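Local coordinates for 2,3-dihydroxybenzoate-AMP ligase (Mycobacterium smegmatis, PDB 5KEI), which belongs to the ANL superfamily of AMP-binding enzymes, with a large N-terminal portion and a smaller C-terminal domain, at residues F137-S142 and R166-V171; R172-D177 and A181-W186. One frame throughout, in Å; residues are numbered along the deposited sequence.

Both contacts lie in the part of the fold built on the mixed seven-stranded sheet that includes strands 145-149 and 173-177, contact 1 among its helices and contact 2 at its edge, and they follow one another along the chain: V171, the last residue of contact 1, leads directly into R172, the first of contact 2. Their centres are about 16 Å apart. Contact 1 joins the C-terminal part of helix 131-141 to the turn that follows helix 158-167; contact 2 pairs strand 173-177 with one of the sheet's two outermost strands, 184-185. Helix 158-167 relates the two, since the turn after it packs on helix 131-141 while its own A161 meets V174 and F183 of contact 2.

Contact 1 of 2, residues F137-S142 and R166-V171; sequences FAEVSS and RSHPDV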
ATOM      1  N   PHE A 137       0.581   0.432 -14.266  1.00 33.52           N
ATOM      2  CA  PHE A 137       0.270  -0.796 -13.503  1.00 37.44           C
ATOM      3  C   PHE A 137       0.110  -2.023 -14.425  1.00 35.55           C
ATOM      4  O   PHE A 137       0.683  -3.075 -14.155  1.00 33.76           O
ATOM      5  CB  PHE A 137      -0.992  -0.623 -12.639  1.00 30.86           C
ATOM      6  CG  PHE A 137      -0.839   0.397 -11.535  1.00 31.90           C
ATOM      7  CD1 PHE A 137       0.413   0.736 -11.055  1.00 35.45           C
ATOM      8  CD2 PHE A 137      -1.945   1.024 -10.992  1.00 32.32           C
ATOM      9  CE1 PHE A 137       0.562   1.689 -10.051  1.00 37.31           C
ATOM     10  CE2 PHE A 137      -1.810   1.973  -9.991  1.00 32.34           C
ATOM     11  CZ  PHE A 137      -0.547   2.307  -9.523  1.00 33.51           C
ATOM     12  N   ALA A 138      -0.646  -1.876 -15.514  1.00 38.61           N
ATOM     13  CA  ALA A 138      -0.821  -2.954 -16.501  1.00 39.76           C
ATOM     14  C   ALA A 138       0.511  -3.464 -17.035  1.00 38.43           C
ATOM     15  O   ALA A 138       0.739  -4.676 -17.114  1.00 36.87           O
ATOM     16  CB  ALA A 138      -1.693  -2.481 -17.666  1.00 42.81           C
ATOM     17  N   GLU A 139       1.379  -2.524 -17.405  1.00 39.26           N
ATOM     18  CA  GLU A 139       2.730  -2.830 -17.858  1.00 38.85           C
ATOM     19  C   GLU A 139       3.568  -3.555 -16.807  1.00 36.12           C
ATOM     20  O   GLU A 139       4.253  -4.526 -17.123  1.00 39.55           O
ATOM     21  CB  GLU A 139       3.444  -1.543 -18.283  1.00 43.16           C
ATOM     22  CG  GLU A 139       4.304  -1.687 -19.526  1.00 53.99           C
ATOM     23  CD  GLU A 139       4.306  -0.428 -20.390  1.00 69.75           C
ATOM     24  OE1 GLU A 139       4.263   0.700 -19.837  1.00 64.33           O
ATOM     25  OE2 GLU A 139       4.341  -0.574 -21.634  1.00 78.60           O
ATOM     26  N   VAL A 140       3.523  -3.092 -15.561  1.00 36.84           N
ATOM     27  CA  VAL A 140       4.358  -3.691 -14.521  1.00 36.51           C
ATOM     28  C   VAL A 140       3.847  -5.099 -14.153  1.00 34.72           C
ATOM     29  O   VAL A 140       4.638  -6.023 -13.947  1.00 34.28           O
ATOM     30  CB  VAL A 140       4.428  -2.783 -13.265  1.00 35.25           C
ATOM     31  CG1 VAL A 140       5.181  -3.474 -12.130  1.00 34.14           C
ATOM     32  CG2 VAL A 140       5.105  -1.451 -13.598  1.00 32.95           C
ATOM     33  N   SER A 141       2.525  -5.262 -14.117  1.00 33.64           N
ATOM     34  CA  SER A 141       1.911  -6.504 -13.655  1.00 35.41           C
ATOM     35  C   SER A 141       1.638  -7.529 -14.755  1.00 34.79           C
ATOM     36  O   SER A 141       1.279  -8.671 -14.450  1.00 33.93           O
ATOM     37  CB  SER A 141       0.589  -6.208 -12.930  1.00 28.63           C
ATOM     38  OG  SER A 141      -0.325  -5.529 -13.775  1.00 29.07           O
ATOM     39  N   SER A 142       1.779  -7.126 -16.017  1.00 34.50           N
ATOM     40  CA  SER A 142       1.350  -7.975 -17.141  1.00 35.45           C
ATOM     41  C   SER A 142      -0.113  -8.378 -16.972  1.00 31.69           C
ATOM     42  O   SER A 142      -0.491  -9.502 -17.285  1.00 35.33           O
ATOM     43  CB  SER A 142       2.225  -9.234 -17.266  1.00 28.69           C
ATOM     44  OG  SER A 142       3.578  -8.888 -17.511  1.00 35.26           O
ATOM     45  N   ARG A 166      -6.020  -0.466 -25.709  1.00 41.69           N
ATOM     46  CA  ARG A 166      -5.369  -0.048 -26.949  1.00 43.35           C
ATOM     47  C   ARG A 166      -3.847  -0.060 -26.784  1.00 45.77           C
ATOM     48  O   ARG A 166      -3.123  -0.571 -27.641  1.00 52.85           O
ATOM     49  CB  ARG A 166      -5.830   1.347 -27.385  1.00 46.27           C
ATOM     50  CG  ARG A 166      -5.284   1.758 -28.748  1.00 45.32           C
ATOM     51  CD  ARG A 166      -4.927   3.229 -28.808  1.00 46.48           C
ATOM     52  NE  ARG A 166      -3.917   3.569 -27.803  1.00 55.31           N
ATOM     53  CZ  ARG A 166      -2.604   3.398 -27.954  1.00 49.03           C
ATOM     54  NH1 ARG A 166      -2.114   2.896 -29.083  1.00 44.93           N
ATOM     55  NH2 ARG A 166      -1.775   3.742 -26.975  1.00 50.31           N
ATOM     56  N   SER A 167      -3.369   0.492 -25.673  1.00 44.77           N
ATOM     57  CA  SER A 167      -1.937   0.553 -25.398  1.00 46.63           C
ATOM     58  C   SER A 167      -1.405  -0.733 -24.755  1.00 46.32           C
ATOM     59  O   SER A 167      -0.200  -0.986 -24.756  1.00 45.04           O
ATOM     60  CB  SER A 167      -1.627   1.750 -24.496  1.00 43.72           C
ATOM     61  OG  SER A 167      -2.390   1.685 -23.317  1.00 44.97           O
ATOM     62  N   HIS A 168      -2.300  -1.539 -24.196  1.00 47.49           N
ATOM     63  CA  HIS A 168      -1.891  -2.802 -23.597  1.00 45.69           C
ATOM     64  C   HIS A 168      -2.842  -3.918 -23.995  1.00 45.73           C
ATOM     65  O   HIS A 168      -3.785  -4.232 -23.267  1.00 39.76           O
ATOM     66  CB  HIS A 168      -1.797  -2.658 -22.084  1.00 39.69           C
ATOM     67  CG  HIS A 168      -0.786  -1.644 -21.657  1.00 44.08           C
ATOM     68  ND1 HIS A 168       0.543  -1.956 -21.462  1.00 51.74           N
ATOM     69  CD2 HIS A 168      -0.901  -0.317 -21.419  1.00 47.16           C
ATOM     70  CE1 HIS A 168       1.200  -0.866 -21.108  1.00 55.46           C
ATOM     71  NE2 HIS A 168       0.349   0.144 -21.078  1.00 50.90           N
ATOM     72  N   PRO A 169      -2.587  -4.519 -25.170  1.00 48.57           N
ATOM     73  CA  PRO A 169      -3.446  -5.539 -25.783  1.00 43.10           C
ATOM     74  C   PRO A 169      -3.533  -6.787 -24.923  1.00 43.40           C
ATOM     75  O   PRO A 169      -4.544  -7.484 -24.980  1.00 44.22           O
ATOM     76  CB  PRO A 169      -2.749  -5.839 -27.115  1.00 42.12           C
ATOM     77  CG  PRO A 169      -1.865  -4.670 -27.356  1.00 47.95           C
ATOM     78  CD  PRO A 169      -1.416  -4.221 -26.010  1.00 42.15           C
ATOM     79  N   ASP A 170      -2.499  -7.047 -24.125  1.00 48.31           N
ATOM     80  CA  ASP A 170      -2.489  -8.189 -23.200  1.00 46.87           C
ATOM     81  C   ASP A 170      -3.653  -8.154 -22.211  1.00 44.18           C
ATOM     82  O   ASP A 170      -4.044  -9.187 -21.661  1.00 44.67           O
ATOM     83  CB  ASP A 170      -1.169  -8.248 -22.430  1.00 47.50           C
ATOM     84  CG  ASP A 170       0.009  -8.639 -23.313  1.00 56.42           C
ATOM     85  OD1 ASP A 170      -0.212  -9.289 -24.362  1.00 52.96           O
ATOM     86  OD2 ASP A 170       1.158  -8.308 -22.946  1.00 59.65           O
ATOM     87  N   VAL A 171      -4.196  -6.962 -21.980  1.00 43.00           N
ATOM     88  CA  VAL A 171      -5.405  -6.835 -21.179  1.00 43.97           C
ATOM     89  C   VAL A 171      -6.546  -7.281 -22.063  1.00 38.97           C
ATOM     90  O   VAL A 171      -7.147  -6.478 -22.771  1.00 44.19           O
ATOM     91  CB  VAL A 171      -5.631  -5.391 -20.663  1.00 40.87           C
ATOM     92  CG1 VAL A 171      -6.890  -5.303 -19.805  1.00 33.67           C
ATOM     93  CG2 VAL A 171      -4.406  -4.901 -19.886  1.00 35.49           C
TER
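With chi1 at -61°, H168 sets CG beside its own backbone N and carries the imidazole toward A138 and E139, while E139 answers with an off-staggered chi1 of -140° and a bend at chi2 that brings its carboxylate to the ring. The site joins the C-terminal part of helix 131-141 to the turn that follows helix 158-167; in this alpha/beta sheet layer each helix links two parallel strands in a beta-alpha-beta crossover. E139 OE2 lies 3.2 Å from H168 CE1, reaching the ring at its edge, with the carboxylate plane turned 80° from that of the imidazole. This is a polar approach to a carbon and not a salt bridge, as E139 OE2 is 4.0 Å from H168 ND1; the nearby negative charge could still favour a protonated histidine. Over one face of the same ring comes A138 CB, 4.2 Å from H168 CG and displaced toward the rim. Alanine suits this place because a lone methyl lets the turn come close, and A138 CB also meets V171 CG2, of a buried valine, at 4.3 Å. The type I turn that delivers this valine is closed by V171 N to H168 O, 3.0 Å. Further round helix 131-141, where A138 and F137 also rest on L99 of strand 97-101, F137 O is gripped twice, by S141 N at 2.9 Å and by the hydroxyl S141 OG at 2.7 Å.

Contact 2 of 2, residues R172-D177 and A181-W186; sequences RHVLVD and AEFLSW
V174 and F183 make the tightest side-chain meeting here, V174 CB standing 3.4 Å from F183 CD1. The methyl V174 CG1 sits over one face of the F183 ring, 4.1 Å from its centroid, in a CH-pi contact. E182 CG covers the opposite face, so the flat ring is filled in on both sides by aliphatic carbon. On the other side of the sheet, L175 CD2 presses on W186 CE3 at 3.7 Å, and L184 CD1 reaches H173 ND1 at 3.8 Å. Backbone bonds hold these pairs in register: L184 N to V174 O (3.0 Å), V176 N to L184 O (2.9 Å) and W186 N to V176 O (2.9 Å). This is parallel beta pairing, in which 184-185 forms one edge of a seven-stranded sheet and the chain passes to it from strand 173-177 through a short loop without a helix. The last of the three bonds has a nearly straight N-H...O angle, 177°, yet its donor stands well above the carbonyl plane, where the chain turns into helix 186-190 with S185 at the N-cap position. W186, a buried residue with CG swung opposite its backbone N (chi1 169°), extends its indole past L175 and donates from NE1 to E107 OE2. Branched V174 and V176 suit an extended strand; V174 and F183 both lean on A161 of helix 158-167, whose R162 forms a salt bridge with E182.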
ATOM      1  N   ARG A 172      -6.815  -8.579 -22.028  1.00 35.30           N
ATOM      2  CA  ARG A 172      -7.733  -9.224 -22.962  1.00 37.37           C
ATOM      3  C   ARG A 172      -9.194  -9.077 -22.561  1.00 42.31           C
ATOM      4  O   ARG A 172     -10.095  -9.197 -23.393  1.00 44.33           O
ATOM      5  CB  ARG A 172      -7.383 -10.710 -23.093  1.00 43.27           C
ATOM      6  CG  ARG A 172      -7.230 -11.196 -24.531  1.00 57.88           C
ATOM      7  CD  ARG A 172      -6.999 -12.720 -24.607  1.00 70.39           C
ATOM      8  NE  ARG A 172      -7.400 -13.322 -25.886  1.00 69.34           N
ATOM      9  CZ  ARG A 172      -8.648 -13.663 -26.200  1.00 73.50           C
ATOM     10  NH1 ARG A 172      -9.635 -13.457 -25.337  1.00 78.38           N
ATOM     11  NH2 ARG A 172      -8.917 -14.212 -27.378  1.00 75.21           N
ATOM     12  N   HIS A 173      -9.432  -8.819 -21.278  1.00 43.61           N
ATOM     13  CA  HIS A 173     -10.794  -8.737 -20.757  1.00 40.47           C
ATOM     14  C   HIS A 173     -11.024  -7.490 -19.943  1.00 37.28           C
ATOM     15  O   HIS A 173     -10.200  -7.122 -19.115  1.00 35.40           O
ATOM     16  CB  HIS A 173     -11.111  -9.952 -19.883  1.00 40.87           C
ATOM     17  CG  HIS A 173     -10.955 -11.257 -20.590  1.00 44.32           C
ATOM     18  ND1 HIS A 173     -11.729 -11.610 -21.677  1.00 44.91           N
ATOM     19  CD2 HIS A 173     -10.104 -12.291 -20.379  1.00 38.52           C
ATOM     20  CE1 HIS A 173     -11.372 -12.812 -22.093  1.00 48.43           C
ATOM     21  NE2 HIS A 173     -10.392 -13.248 -21.318  1.00 47.63           N
ATOM     22  N   VAL A 174     -12.158  -6.848 -20.182  1.00 42.51           N
ATOM     23  CA  VAL A 174     -12.640  -5.806 -19.298  1.00 37.45           C
ATOM     24  C   VAL A 174     -13.994  -6.209 -18.714  1.00 39.42           C
ATOM     25  O   VAL A 174     -14.928  -6.499 -19.464  1.00 39.10           O
ATOM     26  CB  VAL A 174     -12.762  -4.472 -20.025  1.00 43.07           C
ATOM     27  CG1 VAL A 174     -13.260  -3.388 -19.061  1.00 39.62           C
ATOM     28  CG2 VAL A 174     -11.421  -4.092 -20.640  1.00 40.84           C
ATOM     29  N   LEU A 175     -14.088  -6.242 -17.382  1.00 38.69           N
ATOM     30  CA  LEU A 175     -15.330  -6.595 -16.693  1.00 33.15           C
ATOM     31  C   LEU A 175     -15.892  -5.385 -15.971  1.00 39.84           C
ATOM     32  O   LEU A 175     -15.253  -4.823 -15.081  1.00 42.79           O
ATOM     33  CB  LEU A 175     -15.107  -7.736 -15.705  1.00 38.35           C
ATOM     34  CG  LEU A 175     -14.802  -9.127 -16.274  1.00 39.47           C
ATOM     35  CD1 LEU A 175     -13.345  -9.223 -16.686  1.00 37.69           C
ATOM     36  CD2 LEU A 175     -15.138 -10.209 -15.257  1.00 39.29           C
ATOM     37  N   VAL A 176     -17.089  -4.979 -16.366  1.00 37.61           N
ATOM     38  CA  VAL A 176     -17.695  -3.772 -15.849  1.00 39.10           C
ATOM     39  C   VAL A 176     -18.885  -4.094 -14.942  1.00 41.51           C
ATOM     40  O   VAL A 176     -19.854  -4.728 -15.370  1.00 39.41           O
ATOM     41  CB  VAL A 176     -18.158  -2.846 -17.000  1.00 38.12           C
ATOM     42  CG1 VAL A 176     -18.741  -1.544 -16.446  1.00 37.28           C
ATOM     43  CG2 VAL A 176     -17.002  -2.571 -17.944  1.00 42.03           C
ATOM     44  N   ASP A 177     -18.789  -3.669 -13.687  1.00 38.03           N
ATOM     45  CA  ASP A 177     -19.919  -3.708 -12.769  1.00 42.84           C
ATOM     46  C   ASP A 177     -20.836  -2.530 -13.112  1.00 45.42           C
ATOM     47  O   ASP A 177     -20.619  -1.409 -12.646  1.00 48.54           O
ATOM     48  CB  ASP A 177     -19.435  -3.647 -11.311  1.00 40.87           C
ATOM     49  CG  ASP A 177     -20.557  -3.841 -10.298  1.00 43.15           C
ATOM     50  OD1 ASP A 177     -21.417  -4.716 -10.513  1.00 49.84           O
ATOM     51  OD2 ASP A 177     -20.573  -3.122  -9.272  1.00 52.80           O
ATOM     52  N   ALA A 181     -21.291  -1.653 -21.976  1.00 46.11           N
ATOM     53  CA  ALA A 181     -21.117  -1.275 -23.389  1.00 42.47           C
ATOM     54  C   ALA A 181     -20.511  -2.449 -24.192  1.00 37.66           C
ATOM     55  O   ALA A 181     -21.078  -3.551 -24.219  1.00 47.11           O
ATOM     56  CB  ALA A 181     -20.251  -0.012 -23.520  1.00 36.99           C
ATOM     57  N   GLU A 182     -19.352  -2.224 -24.811  1.00 37.91           N
ATOM     58  CA  GLU A 182     -18.704  -3.238 -25.672  1.00 47.92           C
ATOM     59  C   GLU A 182     -18.021  -4.345 -24.870  1.00 47.53           C
ATOM     60  O   GLU A 182     -17.611  -5.360 -25.425  1.00 42.85           O
ATOM     61  CB  GLU A 182     -17.666  -2.567 -26.558  1.00 39.62           C
ATOM     62  CG  GLU A 182     -16.729  -1.767 -25.681  1.00 47.16           C
ATOM     63  CD  GLU A 182     -16.467  -0.384 -26.183  1.00 45.68           C
ATOM     64  OE1 GLU A 182     -15.432  -0.175 -26.843  1.00 56.06           O
ATOM     65  OE2 GLU A 182     -17.313   0.497 -25.920  1.00 54.97           O
ATOM     66  N   PHE A 183     -17.883  -4.128 -23.564  1.00 45.74           N
ATOM     67  CA  PHE A 183     -17.130  -5.033 -22.714  1.00 42.12           C
ATOM     68  C   PHE A 183     -18.021  -6.051 -22.038  1.00 39.08           C
ATOM     69  O   PHE A 183     -19.213  -6.123 -22.328  1.00 42.23           O
ATOM     70  CB  PHE A 183     -16.358  -4.252 -21.659  1.00 39.26           C
ATOM     71  CG  PHE A 183     -15.492  -3.180 -22.223  1.00 42.16           C
ATOM     72  CD1 PHE A 183     -14.331  -3.499 -22.902  1.00 41.13           C
ATOM     73  CD2 PHE A 183     -15.827  -1.844 -22.065  1.00 47.27           C
ATOM     74  CE1 PHE A 183     -13.517  -2.508 -23.413  1.00 41.03           C
ATOM     75  CE2 PHE A 183     -15.013  -0.843 -22.574  1.00 48.30           C
ATOM     76  CZ  PHE A 183     -13.858  -1.175 -23.250  1.00 42.74           C
ATOM     77  N   LEU A 184     -17.420  -6.832 -21.143  1.00 38.78           N
ATOM     78  CA  LEU A 184     -18.111  -7.866 -20.373  1.00 39.03           C
ATOM     79  C   LEU A 184     -18.859  -7.283 -19.177  1.00 39.84           C
ATOM     80  O   LEU A 184     -18.420  -6.293 -18.592  1.00 40.92           O
ATOM     81  CB  LEU A 184     -17.111  -8.911 -19.885  1.00 38.28           C
ATOM     82  CG  LEU A 184     -16.501  -9.869 -20.903  1.00 44.82           C
ATOM     83  CD1 LEU A 184     -15.083 -10.263 -20.486  1.00 43.11           C
ATOM     84  CD2 LEU A 184     -17.379 -11.093 -21.039  1.00 41.58           C
ATOM     85  N   SER A 185     -19.983  -7.897 -18.814  1.00 41.71           N
ATOM     86  CA  SER A 185     -20.738  -7.489 -17.629  1.00 40.10           C
ATOM     87  C   SER A 185     -20.269  -8.289 -16.429  1.00 40.24           C
ATOM     88  O   SER A 185     -20.273  -9.519 -16.477  1.00 41.20           O
ATOM     89  CB  SER A 185     -22.239  -7.694 -17.822  1.00 40.32           C
ATOM     90  OG  SER A 185     -22.974  -7.239 -16.694  1.00 40.47           O
ATOM     91  N   TRP A 186     -19.867  -7.596 -15.361  1.00 35.13           N
ATOM     92  CA  TRP A 186     -19.392  -8.272 -14.159  1.00 38.54           C
ATOM     93  C   TRP A 186     -20.494  -9.156 -13.583  1.00 39.40           C
ATOM     94  O   TRP A 186     -20.238 -10.278 -13.152  1.00 42.20           O
ATOM     95  CB  TRP A 186     -18.912  -7.261 -13.115  1.00 37.29           C
ATOM     96  CG  TRP A 186     -18.653  -7.878 -11.765  1.00 37.39           C
ATOM     97  CD1 TRP A 186     -19.495  -7.879 -10.685  1.00 34.85           C
ATOM     98  CD2 TRP A 186     -17.476  -8.592 -11.354  1.00 32.02           C
ATOM     99  NE1 TRP A 186     -18.909  -8.542  -9.631  1.00 34.90           N
ATOM    100  CE2 TRP A 186     -17.672  -8.986 -10.016  1.00 33.21           C
ATOM    101  CE3 TRP A 186     -16.281  -8.935 -11.989  1.00 31.49           C
ATOM    102  CZ2 TRP A 186     -16.718  -9.700  -9.309  1.00 32.96           C
ATOM    103  CZ3 TRP A 186     -15.342  -9.640 -11.289  1.00 31.16           C
ATOM    104  CH2 TRP A 186     -15.560 -10.018  -9.960  1.00 31.62           C
TER